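Local coordinates for protein glycosyl hydrolase (Aspergillus fumigatus, PDB 2X8R) that probably cleaves, as a family GH25 lysozyme, the beta-1,4 bonds between N-acetylmuramic acid and N-acetylglucosamine in bacterial peptidoglycan, at residues 17-22 and 52-57; 3-8 and 186-191; 118-123 and 151-156; 74-79 and 123-128. All coordinates share one frame; numbering follows the deposited sequence.

Contact 1: residues 17-22 and 52-57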
loop_
_atom_site.group_PDB
_atom_site.type_symbol
_atom_site.label_atom_id
_atom_site.label_comp_id
_atom_site.label_asym_id
_atom_site.label_seq_id
_atom_site.Cartn_x
_atom_site.Cartn_y
_atom_site.Cartn_z
ATOM N N ASN A 17 -5.387 -16.626 9.248
ATOM C CA ASN A 17 -6.351 -16.663 10.342
ATOM C C ASN A 17 -6.584 -15.230 10.795
ATOM O O ASN A 17 -5.917 -14.737 11.696
ATOM C CB ASN A 17 -5.807 -17.489 11.501
ATOM C CG ASN A 17 -6.887 -17.912 12.457
ATOM O OD1 ASN A 17 -6.897 -19.066 12.902
ATOM N ND2 ASN A 17 -7.826 -17.033 12.731
ATOM N N PHE A 18 -7.515 -14.542 10.147
ATOM C CA PHE A 18 -7.801 -13.161 10.520
ATOM C C PHE A 18 -8.328 -13.001 11.954
ATOM O O PHE A 18 -8.030 -12.010 12.607
ATOM C CB PHE A 18 -8.815 -12.605 9.518
ATOM C CG PHE A 18 -8.281 -12.523 8.135
ATOM C CD1 PHE A 18 -7.444 -11.464 7.768
ATOM C CD2 PHE A 18 -8.598 -13.505 7.171
ATOM C CE1 PHE A 18 -6.938 -11.381 6.474
ATOM C CE2 PHE A 18 -8.074 -13.432 5.859
ATOM C CZ PHE A 18 -7.247 -12.363 5.525
ATOM N N GLU A 19 -9.098 -13.971 12.434
ATOM C CA GLU A 19 -9.660 -13.925 13.786
ATOM C C GLU A 19 -8.496 -13.906 14.772
ATOM O O GLU A 19 -8.501 -13.105 15.712
ATOM C CB GLU A 19 -10.526 -15.172 14.049
ATOM C CG GLU A 19 -11.896 -14.881 14.556
ATOM C CD GLU A 19 -12.720 -14.206 13.506
ATOM O OE1 GLU A 19 -12.358 -14.352 12.319
ATOM O OE2 GLU A 19 -13.716 -13.529 13.834
ATOM N N ALA A 20 -7.512 -14.794 14.538
ATOM C CA ALA A 20 -6.310 -14.860 15.385
ATOM C C ALA A 20 -5.493 -13.572 15.349
ATOM O O ALA A 20 -5.013 -13.090 16.388
ATOM C CB ALA A 20 -5.437 -16.033 15.012
ATOM N N ALA A 21 -5.317 -13.011 14.148
ATOM C CA ALA A 21 -4.616 -11.718 14.033
ATOM C C ALA A 21 -5.346 -10.634 14.807
ATOM O O ALA A 21 -4.719 -9.865 15.545
ATOM C CB ALA A 21 -4.490 -11.325 12.574
ATOM N N LYS A 22 -6.671 -10.594 14.677
ATOM C CA LYS A 22 -7.460 -9.570 15.379
ATOM C C LYS A 22 -7.337 -9.755 16.919
ATOM O O LYS A 22 -7.150 -8.792 17.658
ATOM C CB LYS A 22 -8.937 -9.594 14.903
ATOM C CG LYS A 22 -9.857 -8.489 15.552
ATOM C CD LYS A 22 -10.155 -7.364 14.590
ATOM C CE LYS A 22 -11.205 -6.369 15.063
ATOM N NZ LYS A 22 -10.933 -5.906 16.417
ATOM N N THR A 52 -12.981 -9.168 6.258
ATOM C CA THR A 52 -14.222 -8.461 6.521
ATOM C C THR A 52 -14.970 -9.152 7.666
ATOM O O THR A 52 -15.446 -8.499 8.585
ATOM C CB THR A 52 -15.097 -8.433 5.301
ATOM O OG1 THR A 52 -14.386 -7.831 4.236
ATOM C CG2 THR A 52 -16.371 -7.582 5.536
ATOM N N LYS A 53 -15.026 -10.472 7.602
ATOM C CA LYS A 53 -15.815 -11.245 8.550
ATOM C C LYS A 53 -15.194 -11.138 9.936
ATOM O O LYS A 53 -15.898 -11.147 10.946
ATOM C CB LYS A 53 -15.886 -12.702 8.103
ATOM C CG LYS A 53 -16.901 -12.946 6.978
ATOM C CD LYS A 53 -16.955 -14.418 6.669
ATOM C CE LYS A 53 -18.022 -15.117 7.472
ATOM N NZ LYS A 53 -18.099 -16.573 7.102
ATOM N N ALA A 54 -13.873 -11.047 9.985
ATOM C CA ALA A 54 -13.133 -10.903 11.247
ATOM C C ALA A 54 -13.204 -9.513 11.887
ATOM O O ALA A 54 -12.697 -9.312 13.015
ATOM C CB ALA A 54 -11.642 -11.348 11.052
ATOM N N GLY A 55 -13.801 -8.559 11.179
ATOM C CA GLY A 55 -13.947 -7.192 11.683
ATOM C C GLY A 55 -12.723 -6.314 11.506
ATOM O O GLY A 55 -12.605 -5.302 12.180
ATOM N N LEU A 56 -11.820 -6.650 10.590
ATOM C CA LEU A 56 -10.658 -5.766 10.345
ATOM C C LEU A 56 -11.003 -4.689 9.346
ATOM O O LEU A 56 -11.831 -4.908 8.468
ATOM C CB LEU A 56 -9.434 -6.537 9.789
ATOM C CG LEU A 56 -8.851 -7.623 10.697
ATOM C CD1 LEU A 56 -7.902 -8.569 9.942
ATOM C CD2 LEU A 56 -8.039 -6.948 11.733
ATOM N N LEU A 57 -10.370 -3.528 9.489
ATOM C CA LEU A 57 -10.284 -2.571 8.399
ATOM C C LEU A 57 -9.429 -3.249 7.300
ATOM O O LEU A 57 -8.454 -3.947 7.610
ATOM C CB LEU A 57 -9.614 -1.301 8.909
ATOM C CG LEU A 57 -10.450 -0.451 9.852
ATOM C CD1 LEU A 57 -9.572 0.663 10.368
ATOM C CD2 LEU A 57 -11.641 0.096 9.120
#

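Contact 2: residues 3-8 and 186-191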
loop_
_atom_site.group_PDB
_atom_site.type_symbol
_atom_site.label_atom_id
_atom_site.label_comp_id
_atom_site.label_asym_id
_atom_site.label_seq_id
_atom_site.Cartn_x
_atom_site.Cartn_y
_atom_site.Cartn_z
ATOM N N THR A 3 0.770 3.466 18.360
ATOM C CA THR A 3 0.568 2.920 17.007
ATOM C C THR A 3 -0.538 1.882 17.050
ATOM O O THR A 3 -0.924 1.418 18.135
ATOM C CB THR A 3 1.821 2.194 16.420
ATOM O OG1 THR A 3 2.241 1.137 17.291
ATOM C CG2 THR A 3 2.949 3.142 16.190
ATOM N N VAL A 4 -1.059 1.537 15.878
ATOM C CA VAL A 4 -2.021 0.448 15.740
ATOM C C VAL A 4 -1.381 -0.634 14.874
ATOM O O VAL A 4 -0.774 -0.353 13.833
ATOM C CB VAL A 4 -3.318 0.945 15.128
ATOM C CG1 VAL A 4 -4.296 -0.188 14.902
ATOM C CG2 VAL A 4 -3.974 2.042 16.052
ATOM N N GLN A 5 -1.483 -1.872 15.330
ATOM C CA GLN A 5 -0.866 -2.987 14.589
ATOM C C GLN A 5 -1.747 -3.346 13.402
ATOM O O GLN A 5 -2.987 -3.366 13.483
ATOM C CB GLN A 5 -0.721 -4.222 15.495
ATOM C CG GLN A 5 -0.133 -5.495 14.820
ATOM C CD GLN A 5 1.354 -5.361 14.497
ATOM O OE1 GLN A 5 1.778 -5.595 13.358
ATOM N NE2 GLN A 5 2.156 -4.982 15.494
ATOM N N GLY A 6 -1.096 -3.647 12.294
ATOM C CA GLY A 6 -1.774 -4.222 11.149
ATOM C C GLY A 6 -0.782 -5.097 10.407
ATOM O O GLY A 6 0.294 -5.457 10.949
ATOM N N PHE A 7 -1.145 -5.443 9.181
ATOM C CA PHE A 7 -0.288 -6.330 8.364
ATOM C C PHE A 7 -0.657 -6.267 6.908
ATOM O O PHE A 7 -1.626 -5.610 6.565
ATOM C CB PHE A 7 -0.223 -7.768 8.934
ATOM C CG PHE A 7 -1.527 -8.591 8.897
ATOM C CD1 PHE A 7 -1.501 -9.872 8.345
ATOM C CD2 PHE A 7 -2.701 -8.155 9.507
ATOM C CE1 PHE A 7 -2.630 -10.688 8.330
ATOM C CE2 PHE A 7 -3.873 -8.966 9.533
ATOM C CZ PHE A 7 -3.838 -10.247 8.963
ATOM N N ASP A 8 0.161 -6.878 6.057
ATOM C CA ASP A 8 -0.190 -6.952 4.636
ATOM C C ASP A 8 0.159 -8.330 4.103
ATOM O O ASP A 8 1.146 -8.954 4.533
ATOM C CB ASP A 8 0.466 -5.826 3.827
ATOM C CG ASP A 8 1.964 -5.891 3.894
ATOM O OD1 ASP A 8 2.571 -6.627 3.067
ATOM O OD2 ASP A 8 2.527 -5.210 4.751
ATOM N N ASP A 186 9.201 -8.143 7.554
ATOM C CA ASP A 186 8.601 -9.045 6.563
ATOM C C ASP A 186 8.268 -10.436 7.147
ATOM O O ASP A 186 8.065 -11.419 6.404
ATOM C CB ASP A 186 9.502 -9.150 5.320
ATOM C CG ASP A 186 10.911 -9.691 5.635
ATOM O OD1 ASP A 186 11.211 -9.979 6.828
ATOM O OD2 ASP A 186 11.755 -9.767 4.684
ATOM N N LYS A 187 8.172 -10.511 8.471
ATOM C CA LYS A 187 7.930 -11.782 9.172
ATOM C C LYS A 187 6.856 -11.708 10.247
ATOM O O LYS A 187 7.115 -11.997 11.427
ATOM C CB LYS A 187 9.203 -12.316 9.823
ATOM N N TYR A 188 5.637 -11.417 9.852
ATOM C CA TYR A 188 4.570 -11.284 10.837
ATOM C C TYR A 188 3.982 -12.646 11.180
ATOM O O TYR A 188 3.725 -13.459 10.299
ATOM C CB TYR A 188 3.498 -10.349 10.302
ATOM C CG TYR A 188 2.407 -10.024 11.297
ATOM C CD1 TYR A 188 2.715 -9.534 12.566
ATOM C CD2 TYR A 188 1.077 -10.178 10.948
ATOM C CE1 TYR A 188 1.694 -9.217 13.467
ATOM C CE2 TYR A 188 0.048 -9.866 11.837
ATOM C CZ TYR A 188 0.376 -9.373 13.094
ATOM O OH TYR A 188 -0.620 -9.067 14.003
ATOM N N LYS A 189 3.796 -12.898 12.480
ATOM C CA LYS A 189 3.272 -14.162 12.963
ATOM C C LYS A 189 2.031 -14.643 12.210
ATOM O O LYS A 189 1.908 -15.833 11.896
ATOM C CB LYS A 189 3.008 -14.116 14.494
ATOM C CG LYS A 189 2.325 -15.365 15.011
ATOM C CD LYS A 189 2.209 -15.420 16.526
ATOM C CE LYS A 189 1.912 -16.829 17.048
ATOM N NZ LYS A 189 0.712 -17.537 16.496
ATOM N N HIS A 190 1.102 -13.733 11.920
ATOM C CA HIS A 190 -0.172 -14.149 11.336
ATOM C C HIS A 190 -0.167 -14.161 9.821
ATOM O O HIS A 190 -1.179 -14.444 9.198
ATOM C CB HIS A 190 -1.298 -13.334 11.921
ATOM C CG HIS A 190 -1.417 -13.539 13.389
ATOM N ND1 HIS A 190 -0.989 -12.610 14.313
ATOM C CD2 HIS A 190 -1.808 -14.622 14.097
ATOM C CE1 HIS A 190 -1.182 -13.086 15.531
ATOM N NE2 HIS A 190 -1.671 -14.308 15.424
ATOM N N GLY A 191 1.004 -13.931 9.259
ATOM C CA GLY A 191 1.187 -14.019 7.807
ATOM C C GLY A 191 1.674 -12.700 7.220
ATOM O O GLY A 191 1.337 -11.622 7.706
#

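Contact 3: residues 118-123 and 151-156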
loop_
_atom_site.group_PDB
_atom_site.type_symbol
_atom_site.label_atom_id
_atom_site.label_comp_id
_atom_site.label_asym_id
_atom_site.label_seq_id
_atom_site.Cartn_x
_atom_site.Cartn_y
_atom_site.Cartn_z
ATOM N N TRP A 118 4.759 8.772 -14.119
ATOM C CA TRP A 118 4.008 7.505 -14.002
ATOM C C TRP A 118 3.262 7.479 -12.656
ATOM O O TRP A 118 2.056 7.240 -12.628
ATOM C CB TRP A 118 4.941 6.285 -14.122
ATOM C CG TRP A 118 4.204 4.996 -14.285
ATOM C CD1 TRP A 118 3.987 4.326 -15.460
ATOM C CD2 TRP A 118 3.633 4.184 -13.251
ATOM N NE1 TRP A 118 3.253 3.179 -15.225
ATOM C CE2 TRP A 118 3.043 3.057 -13.879
ATOM C CE3 TRP A 118 3.552 4.305 -11.851
ATOM C CZ2 TRP A 118 2.361 2.057 -13.158
ATOM C CZ3 TRP A 118 2.865 3.295 -11.106
ATOM C CH2 TRP A 118 2.293 2.187 -11.763
ATOM N N ILE A 119 3.974 7.777 -11.572
ATOM C CA ILE A 119 3.337 7.752 -10.233
ATOM C C ILE A 119 2.258 8.827 -10.112
ATOM O O ILE A 119 1.164 8.560 -9.586
ATOM C CB ILE A 119 4.402 7.855 -9.074
ATOM C CG1 ILE A 119 5.436 6.732 -9.176
ATOM C CG2 ILE A 119 3.728 7.796 -7.662
ATOM C CD1 ILE A 119 6.721 7.045 -8.382
ATOM N N HIS A 120 2.527 10.039 -10.614
ATOM C CA HIS A 120 1.470 11.047 -10.664
ATOM C C HIS A 120 0.244 10.546 -11.447
ATOM O O HIS A 120 -0.908 10.688 -10.995
ATOM C CB HIS A 120 2.014 12.357 -11.235
ATOM C CG HIS A 120 2.588 13.276 -10.203
ATOM N ND1 HIS A 120 3.867 13.775 -10.278
ATOM C CD2 HIS A 120 2.045 13.814 -9.086
ATOM C CE1 HIS A 120 4.085 14.588 -9.258
ATOM N NE2 HIS A 120 2.997 14.619 -8.513
ATOM N N ASP A 121 0.484 9.918 -12.592
ATOM C CA ASP A 121 -0.624 9.408 -13.386
ATOM C C ASP A 121 -1.472 8.362 -12.614
ATOM O O ASP A 121 -2.702 8.405 -12.678
ATOM C CB ASP A 121 -0.125 8.838 -14.691
ATOM C CG ASP A 121 0.310 9.951 -15.697
ATOM O OD1 ASP A 121 0.100 11.141 -15.387
ATOM O OD2 ASP A 121 0.806 9.644 -16.804
ATOM N N PHE A 122 -0.797 7.423 -11.945
ATOM C CA PHE A 122 -1.501 6.453 -11.097
ATOM C C PHE A 122 -2.315 7.140 -9.991
ATOM O O PHE A 122 -3.522 6.887 -9.834
ATOM C CB PHE A 122 -0.517 5.458 -10.453
ATOM C CG PHE A 122 -1.216 4.320 -9.737
ATOM C CD1 PHE A 122 -1.766 4.496 -8.457
ATOM C CD2 PHE A 122 -1.375 3.087 -10.391
ATOM C CE1 PHE A 122 -2.431 3.435 -7.808
ATOM C CE2 PHE A 122 -2.033 2.021 -9.768
ATOM C CZ PHE A 122 -2.596 2.215 -8.446
ATOM N N VAL A 123 -1.656 7.987 -9.206
ATOM C CA VAL A 123 -2.337 8.531 -8.038
ATOM C C VAL A 123 -3.449 9.498 -8.422
ATOM O O VAL A 123 -4.517 9.517 -7.797
ATOM C CB VAL A 123 -1.366 9.116 -6.947
ATOM C CG1 VAL A 123 -0.265 8.125 -6.627
ATOM C CG2 VAL A 123 -0.777 10.468 -7.379
ATOM N N LYS A 151 9.670 15.342 -4.511
ATOM C CA LYS A 151 8.634 15.992 -3.709
ATOM C C LYS A 151 7.332 15.988 -4.503
ATOM O O LYS A 151 7.295 15.473 -5.634
ATOM C CB LYS A 151 9.088 17.421 -3.367
ATOM C CG LYS A 151 10.485 17.398 -2.717
ATOM C CD LYS A 151 10.950 18.798 -2.367
ATOM C CE LYS A 151 12.117 18.732 -1.398
ATOM N NZ LYS A 151 12.511 20.141 -1.159
ATOM N N GLY A 152 6.262 16.506 -3.891
ATOM C CA GLY A 152 4.970 16.675 -4.576
ATOM C C GLY A 152 3.899 15.673 -4.204
ATOM O O GLY A 152 2.730 15.821 -4.615
ATOM N N PHE A 153 4.237 14.670 -3.384
ATOM C CA PHE A 153 3.223 13.630 -3.041
ATOM C C PHE A 153 2.913 13.622 -1.558
ATOM O O PHE A 153 1.933 12.994 -1.133
ATOM C CB PHE A 153 3.732 12.222 -3.406
ATOM C CG PHE A 153 3.984 12.021 -4.885
ATOM C CD1 PHE A 153 2.960 11.556 -5.704
ATOM C CD2 PHE A 153 5.229 12.307 -5.437
ATOM C CE1 PHE A 153 3.172 11.376 -7.109
ATOM C CE2 PHE A 153 5.481 12.111 -6.798
ATOM C CZ PHE A 153 4.417 11.663 -7.654
ATOM N N GLY A 154 3.752 14.302 -0.781
ATOM C CA GLY A 154 3.730 14.261 0.659
ATOM C C GLY A 154 2.511 14.837 1.332
ATOM O O GLY A 154 2.075 14.347 2.385
ATOM N N ASP A 155 1.939 15.871 0.749
ATOM C CA ASP A 155 0.791 16.460 1.406
ATOM C C ASP A 155 -0.541 15.804 1.022
ATOM O O ASP A 155 -1.562 16.106 1.633
ATOM C CB ASP A 155 0.762 17.987 1.266
ATOM C CG ASP A 155 0.836 18.455 -0.165
ATOM O OD1 ASP A 155 0.430 17.718 -1.087
ATOM O OD2 ASP A 155 1.322 19.598 -0.362
ATOM N N LYS A 156 -0.507 14.892 0.049
ATOM C CA LYS A 156 -1.723 14.217 -0.468
ATOM C C LYS A 156 -1.755 12.691 -0.139
ATOM O O LYS A 156 -2.747 12.170 0.403
ATOM C CB LYS A 156 -1.817 14.410 -1.985
#

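Contact 4: residues 74-79 and 123-128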
loop_
_atom_site.group_PDB
_atom_site.type_symbol
_atom_site.label_atom_id
_atom_site.label_comp_id
_atom_site.label_asym_id
_atom_site.label_seq_id
_atom_site.Cartn_x
_atom_site.Cartn_y
_atom_site.Cartn_z
ATOM N N GLN A 74 -2.875 1.212 -15.011
ATOM C CA GLN A 74 -2.736 0.341 -13.857
ATOM C C GLN A 74 -3.681 0.720 -12.719
ATOM O O GLN A 74 -4.232 -0.189 -12.071
ATOM C CB GLN A 74 -1.286 0.227 -13.420
ATOM C CG GLN A 74 -0.631 -0.784 -14.375
ATOM C CD GLN A 74 0.828 -1.010 -14.121
ATOM O OE1 GLN A 74 1.233 -1.301 -13.010
ATOM N NE2 GLN A 74 1.632 -0.930 -15.188
ATOM N N ALA A 75 -3.869 2.022 -12.482
ATOM C CA ALA A 75 -4.900 2.491 -11.560
ATOM C C ALA A 75 -6.294 1.948 -11.921
ATOM O O ALA A 75 -7.020 1.484 -11.036
ATOM C CB ALA A 75 -4.918 4.010 -11.452
ATOM N N LYS A 76 -6.660 2.039 -13.204
ATOM C CA LYS A 76 -7.967 1.590 -13.621
ATOM C C LYS A 76 -8.106 0.086 -13.409
ATOM O O LYS A 76 -9.167 -0.372 -13.002
ATOM C CB LYS A 76 -8.195 1.892 -15.101
ATOM C CG LYS A 76 -8.416 3.410 -15.327
ATOM C CD LYS A 76 -8.660 3.720 -16.780
ATOM C CE LYS A 76 -9.392 5.072 -16.906
ATOM N NZ LYS A 76 -9.191 5.763 -18.221
ATOM N N PHE A 77 -7.045 -0.673 -13.683
ATOM C CA PHE A 77 -7.104 -2.112 -13.539
ATOM C C PHE A 77 -7.270 -2.481 -12.053
ATOM O O PHE A 77 -8.137 -3.302 -11.685
ATOM C CB PHE A 77 -5.848 -2.741 -14.139
ATOM C CG PHE A 77 -5.754 -4.231 -13.956
ATOM C CD1 PHE A 77 -6.762 -5.096 -14.436
ATOM C CD2 PHE A 77 -4.625 -4.780 -13.342
ATOM C CE1 PHE A 77 -6.650 -6.504 -14.262
ATOM C CE2 PHE A 77 -4.488 -6.177 -13.183
ATOM C CZ PHE A 77 -5.507 -7.050 -13.649
ATOM N N PHE A 78 -6.453 -1.847 -11.216
ATOM C CA PHE A 78 -6.548 -2.015 -9.751
ATOM C C PHE A 78 -7.976 -1.704 -9.249
ATOM O O PHE A 78 -8.571 -2.475 -8.467
ATOM C CB PHE A 78 -5.470 -1.115 -9.116
ATOM C CG PHE A 78 -5.481 -1.042 -7.608
ATOM C CD1 PHE A 78 -5.419 -2.192 -6.811
ATOM C CD2 PHE A 78 -5.422 0.229 -6.995
ATOM C CE1 PHE A 78 -5.358 -2.084 -5.394
ATOM C CE2 PHE A 78 -5.334 0.368 -5.611
ATOM C CZ PHE A 78 -5.269 -0.793 -4.802
ATOM N N LEU A 79 -8.518 -0.571 -9.688
ATOM C CA LEU A 79 -9.860 -0.135 -9.264
ATOM C C LEU A 79 -10.980 -1.108 -9.606
ATOM O O LEU A 79 -11.975 -1.199 -8.859
ATOM C CB LEU A 79 -10.191 1.235 -9.870
ATOM C CG LEU A 79 -9.410 2.355 -9.187
ATOM C CD1 LEU A 79 -9.352 3.559 -10.077
ATOM C CD2 LEU A 79 -10.119 2.675 -7.878
ATOM N N VAL A 123 -1.656 7.987 -9.206
ATOM C CA VAL A 123 -2.337 8.531 -8.038
ATOM C C VAL A 123 -3.449 9.498 -8.422
ATOM O O VAL A 123 -4.517 9.517 -7.797
ATOM C CB VAL A 123 -1.366 9.116 -6.947
ATOM C CG1 VAL A 123 -0.265 8.125 -6.627
ATOM C CG2 VAL A 123 -0.777 10.468 -7.379
ATOM N N ASN A 124 -3.244 10.248 -9.498
ATOM C CA ASN A 124 -4.326 11.136 -9.937
ATOM C C ASN A 124 -5.545 10.365 -10.426
ATOM O O ASN A 124 -6.673 10.760 -10.140
ATOM C CB ASN A 124 -3.801 12.053 -11.025
ATOM C CG ASN A 124 -2.853 13.090 -10.474
ATOM O OD1 ASN A 124 -2.811 13.327 -9.266
ATOM N ND2 ASN A 124 -2.098 13.722 -11.348
ATOM N N GLU A 125 -5.325 9.298 -11.200
ATOM C CA GLU A 125 -6.439 8.454 -11.642
ATOM C C GLU A 125 -7.186 7.880 -10.442
ATOM O O GLU A 125 -8.442 7.843 -10.421
ATOM C CB GLU A 125 -6.006 7.360 -12.638
ATOM C CG GLU A 125 -7.168 6.440 -13.091
ATOM C CD GLU A 125 -8.242 7.142 -13.948
ATOM O OE1 GLU A 125 -7.977 8.170 -14.588
ATOM O OE2 GLU A 125 -9.367 6.640 -13.988
ATOM N N TYR A 126 -6.420 7.425 -9.439
ATOM C CA TYR A 126 -7.006 6.812 -8.266
ATOM C C TYR A 126 -7.904 7.832 -7.550
ATOM O O TYR A 126 -9.032 7.537 -7.173
ATOM C CB TYR A 126 -5.957 6.207 -7.320
ATOM C CG TYR A 126 -6.617 5.355 -6.280
ATOM C CD1 TYR A 126 -6.838 3.969 -6.478
ATOM C CD2 TYR A 126 -7.084 5.941 -5.109
ATOM C CE1 TYR A 126 -7.505 3.199 -5.494
ATOM C CE2 TYR A 126 -7.762 5.171 -4.137
ATOM C CZ TYR A 126 -7.955 3.813 -4.354
ATOM O OH TYR A 126 -8.643 3.058 -3.443
ATOM N N HIS A 127 -7.394 9.051 -7.423
ATOM C CA HIS A 127 -8.127 10.119 -6.741
ATOM C C HIS A 127 -9.364 10.535 -7.539
ATOM O O HIS A 127 -10.421 10.791 -6.957
ATOM C CB HIS A 127 -7.177 11.289 -6.435
ATOM C CG HIS A 127 -7.867 12.487 -5.852
ATOM N ND1 HIS A 127 -8.134 12.601 -4.506
ATOM C CD2 HIS A 127 -8.415 13.576 -6.439
ATOM C CE1 HIS A 127 -8.784 13.730 -4.276
ATOM N NE2 HIS A 127 -8.974 14.335 -5.433
ATOM N N HIS A 128 -9.219 10.556 -8.872
ATOM C CA HIS A 128 -10.337 10.928 -9.765
ATOM C C HIS A 128 -11.496 9.961 -9.560
ATOM O O HIS A 128 -12.666 10.377 -9.470
ATOM C CB HIS A 128 -9.876 10.912 -11.245
ATOM C CG HIS A 128 -10.897 11.422 -12.214
ATOM N ND1 HIS A 128 -10.944 12.734 -12.653
ATOM C CD2 HIS A 128 -11.937 10.787 -12.822
ATOM C CE1 HIS A 128 -11.957 12.880 -13.496
ATOM N NE2 HIS A 128 -12.579 11.719 -13.605
#

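Contact 1: residues 17-22 and 52-57
A54 turns its methyl to two residues of helix 18-23. Its CB lies 3.5 Å from F18 CB. From a direction roughly at right angles to this, E19 OE1 reaches the same methyl, 3.3 Å from A54 CB. The E19 chain bends at chi2 (68°), which carries its carboxylate back over A54. This is contact of a polar oxygen with an apolar methyl.

L56, two residues on, uses both methyls: CD1 meets the edge of the F18 ring, near the ring plane, with L56 CD1 3.6 Å from F18 CD1. The other branch, L56 CD2, lies 3.6 Å from K22 CD. K22 leaves its helix with CG anti to the backbone N (chi1 -177°) and runs past L56 in the opposite direction. Its aliphatic part covers the chain turn, with K22 CE 3.4 Å from G55 O.

The turn itself is a Schellman motif. G55 takes positive phi, and G55 N bonds back to T52 O at 3.1 Å. R90 also hydrogen-bonds to T52 O and L56 O, tying the helix end to the outgoing chain. Behind F18 lie F7 and I9 of strand 3-9, with H47 and A51 of helix 44-53. Two successive helices thus meet on the outside of parallel strands, as in the beta-alpha-beta crossovers of a TIM-barrel-like GH25 fold.

Contact 2: residues 3-8 and 186-191
The Y188 ring overlaps F7 with one side. Y188 CD2 comes 3.4 Å from F7 CB, and Y188 CE2 lies over a face of the F7 ring, 3.6 Å from F7 CG. The two side chains cross at about a right angle. Their ring planes make 47° and the centroids are 5.2 Å apart, so this is an oblique aromatic pair. CG of F7 stands between the backbone N and the carbonyl carbon (chi1 67°), which turns the ring so that CB and CG lie under the CD2-CE2 side of Y188. Y188 reaches across with its CG anti to the backbone N (chi1 -174°).

At the other end of Y188, its OH lies 3.7 Å from Q5 CG. G6 O stands over one face of the Y188 ring.

Strand 3-9 is part of the curled sheet of the GH25 barrel. It runs parallel to strand 26-35 and antiparallel to strand 193-198. The loop 186-191 joins strands 181-185 and 193-198 and folds back over strand 3-9.

A type I turn from Y188 to G191 shapes this loop, with G191 N bonded to Y188 O at 3.0 Å. The turn brings G191 O to the edge of the F7 ring, 3.4 Å from F7 CD1. This buried carbonyl oxygen has no polar partner in the model. A21 of helix 18-23 also packs on the F7 ring, on the same side of its plane as Y188.

Contact 3: residues 118-123 and 151-156
The H120 imidazole and the F153 phenyl ring stack face to face. Their centroids are 4.0 Å apart and their planes differ by 24°. F153 CZ stands over the centre of the imidazole, 3.2 Å above its plane. Seen from the phenyl ring, H120 NE2 lies over one face but offset toward the rim. G152 O is at the edge of the imidazole, near its plane. At the edge of the phenyl ring lie the backbone N of H120 and V123 CG2, the latter 4.1 Å from F153 CE1. H120 has two conformers; the stack belongs to one of them and is uncertain to that extent.

The same end of the phenyl ring also meets I119. Its CG2, anti to the backbone N, points to the phenyl and approaches it obliquely, 3.7 Å from F153 CE1. The end of the F153 ring thus packs on I119 and V123, one turn apart, and on H120, which follows I119 and covers one face.

G152 precedes F153 with positive phi, and its N is hydrogen-bonded to D175. The bond probably steadies the loop just before F153. A weak bond from K156 N to F153 O, 3.3 Å long, follows in the same loop.

The loop lies between helix 140-147 and strand 159-162. W143 of that helix meets the F153 ring edge-to-face. I136 of strand 135-138 touches F153, I119 and V123, so the phenylalanine joins the loop, helix 112-130 and the strand beneath.

Contact 4: residues 74-79 and 123-128
Helices 71-79 and 112-130 pack side by side on the outside of the GH25 barrel. Their local axes, taken over 74-79 and 123-128, come within 8.8 Å. The two run in roughly the same direction, crossing at -42°. The backbones come nearest at A75 and Y126, whose CA atoms are 5.8 Å apart.

A75 is small, and its methyl points at the second helix. A75 CB lies 3.7 Å from E125 CG, against the aliphatic part of the glutamate. E125 has CG anti to the backbone N (chi1 179°) and then bends at chi2. The bend lays the carboxylate across the K76 chain. There E125 OE2 is 3.3 Å from K76 CE. The charged atoms stay further apart, with K76 NZ 4.3 Å from E125 OE2, beyond a salt bridge.

On the inner side, Y126 meets F78 and L79. F78 and Y126 approach rim to rim, with neither ring over the face of the other. F78 CE2 and Y126 CE1 are 3.6 Å apart. F78 also packs on F122 of the same neighbouring helix, and on A33 and T34 of strand 26-35. The phenol group of Y126 is fixed from outside these two helices: its OH is hydrogen-bonded to G83 O and receives the N-H of G94. These bonds hold the ring where both F78 and L79 can reach it. The leucine uses one branch for this, coming obliquely to the ring, with L79 CD2 3.6 Å from Y126 CE1.

The four contacts form two pairs in one GH25 barrel. Contacts 1 and 2 have centres 12 Å apart and touch through helix 18-23, strand 3-9 and H190. Contacts 3 and 4 are also 12 Å apart between centres. They share V123 and helix 112-130, and F122 packs on A75 and F78. Contacts 1 and 3 lie on opposite sides of the chain's centre, 31 Å apart between centres. Along the chain, contact 2 encloses all the others, contact 1 comes first within it, and contacts 3 and 4 interlock. Contact 2 thereby ties the first strand of the barrel, 3-9, to the loop between two late strands, across most of the chain.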